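PDB 4YBV: uncharacterized protein from Staphylococcus aureus, which probably hydrolyses acyl thioesters, as a thioesterase of the hot dog fold. Local coordinates for residues N59-D62 with I67-G70. The protein carries 1 engineered substitution. Residues are numbered along the deposited sequence; the frame is centred on the assembly and turned at random.
Sequences NLID and IPLG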
loop_
_atom_site.group_PDB
_atom_site.type_symbol
_atom_site.label_atom_id
_atom_site.label_comp_id
_atom_site.label_asym_id
_atom_site.label_seq_id
_atom_site.Cartn_x
_atom_site.Cartn_y
_atom_site.Cartn_z
ATOM N N ASN A 59 20.665 -1.618 11.940
ATOM C CA ASN A 59 21.351 -2.689 12.669
ATOM C C ASN A 59 21.870 -3.808 11.762
ATOM O O ASN A 59 22.803 -4.510 12.140
ATOM C CB ASN A 59 20.433 -3.311 13.734
ATOM C CG ASN A 59 20.219 -2.402 14.909
ATOM O OD1 ASN A 59 21.022 -1.495 15.130
ATOM N ND2 ASN A 59 19.131 -2.628 15.690
ATOM N N LEU A 60 21.252 -3.995 10.592
ATOM C CA LEU A 60 21.667 -5.079 9.696
ATOM C C LEU A 60 22.750 -4.714 8.675
ATOM O O LEU A 60 23.275 -5.586 7.984
ATOM C CB LEU A 60 20.459 -5.611 8.923
ATOM C CG LEU A 60 19.404 -6.426 9.666
ATOM C CD1 LEU A 60 18.326 -6.785 8.690
ATOM C CD2 LEU A 60 19.985 -7.677 10.323
ATOM N N ILE A 61 23.064 -3.436 8.542
ATOM C CA ILE A 61 23.986 -3.028 7.497
ATOM C C ILE A 61 25.226 -2.368 8.075
ATOM O O ILE A 61 25.335 -2.145 9.302
ATOM C CB ILE A 61 23.328 -2.042 6.484
ATOM C CG1 ILE A 61 23.049 -0.702 7.162
ATOM C CG2 ILE A 61 22.052 -2.646 5.870
ATOM C CD1 ILE A 61 22.574 0.361 6.224
ATOM N N ASP A 62 26.163 -2.054 7.184
ATOM C CA ASP A 62 27.369 -1.359 7.605
ATOM C C ASP A 62 27.192 0.165 7.578
ATOM O O ASP A 62 27.309 0.818 6.531
ATOM C CB ASP A 62 28.550 -1.812 6.736
ATOM C CG ASP A 62 29.891 -1.388 7.296
ATOM O OD1 ASP A 62 29.998 -0.309 7.916
ATOM O OD2 ASP A 62 30.852 -2.186 7.157
ATOM N N ILE A 67 23.516 3.658 4.253
ATOM C CA ILE A 67 22.497 4.331 5.032
ATOM C C ILE A 67 21.110 3.781 4.668
ATOM O O ILE A 67 20.769 3.665 3.490
ATOM C CB ILE A 67 22.569 5.859 4.820
ATOM C CG1 ILE A 67 21.521 6.571 5.677
ATOM C CG2 ILE A 67 22.412 6.231 3.333
ATOM C CD1 ILE A 67 21.845 6.588 7.144
ATOM N N PRO A 68 20.316 3.401 5.679
ATOM C CA PRO A 68 18.965 2.957 5.322
ATOM C C PRO A 68 18.046 4.178 5.062
ATOM O O PRO A 68 18.123 5.201 5.752
ATOM C CB PRO A 68 18.522 2.164 6.559
ATOM C CG PRO A 68 19.236 2.854 7.707
ATOM C CD PRO A 68 20.552 3.358 7.137
ATOM N N LEU A 69 17.180 4.056 4.070
ATOM C CA LEU A 69 16.273 5.142 3.710
ATOM C C LEU A 69 14.862 4.590 3.467
ATOM O O LEU A 69 14.678 3.785 2.542
ATOM C CB LEU A 69 16.823 5.834 2.462
ATOM C CG LEU A 69 16.441 7.199 1.921
ATOM C CD1 LEU A 69 17.663 7.796 1.259
ATOM C CD2 LEU A 69 15.386 7.010 0.894
ATOM N N GLY A 70 13.878 4.998 4.277
ATOM C CA GLY A 70 12.496 4.564 4.075
ATOM C C GLY A 70 12.078 4.878 2.650
ATOM O O GLY A 70 12.303 5.992 2.194
#
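Ile-61 reaches across to Pro-68 with the last carbon of its longer branch: CD1 of Ile-61 lies 3.7 Å from CD of Pro-68, the ring carbon bonded to the proline nitrogen. CG1 is flanked by N and C of its own residue (chi1 68°), and the extended second torsion (173°) carries the methyl straight out to the strand. The two side chains meet at an oblique angle, so the methyl touches one corner of the ring and does not lie along it. The same methyl is 3.8 Å from N of Pro-68 and 4.0 Å from N of Ile-67, and thus rests against the backbone at the start of the strand as well as the proline ring. The side chain of Ile-67 starts away from segment 59-62 and packs on Phe-37 of the second subunit. Proline suits its place because its rigid apolar ring touches Ile-61 and also packs on Ser-57 and Ala-58 of helix 42-60. A branched isoleucine fits where the chain leaves that helix, since it also packs on His-100 and Ile-123 of the sheet. The contact therefore joins the two ends of the short connection from the hot dog helix to strand 67-77, outermost in the sheet of this chain. Small (94 Å²) and without a polar bond across it, it depends on shape and van der Waals contact, while backbone hydrogen bonds of Ile-67 with Lys-124 and Leu-69 with Ala-122 tie the strand to strand 113-124.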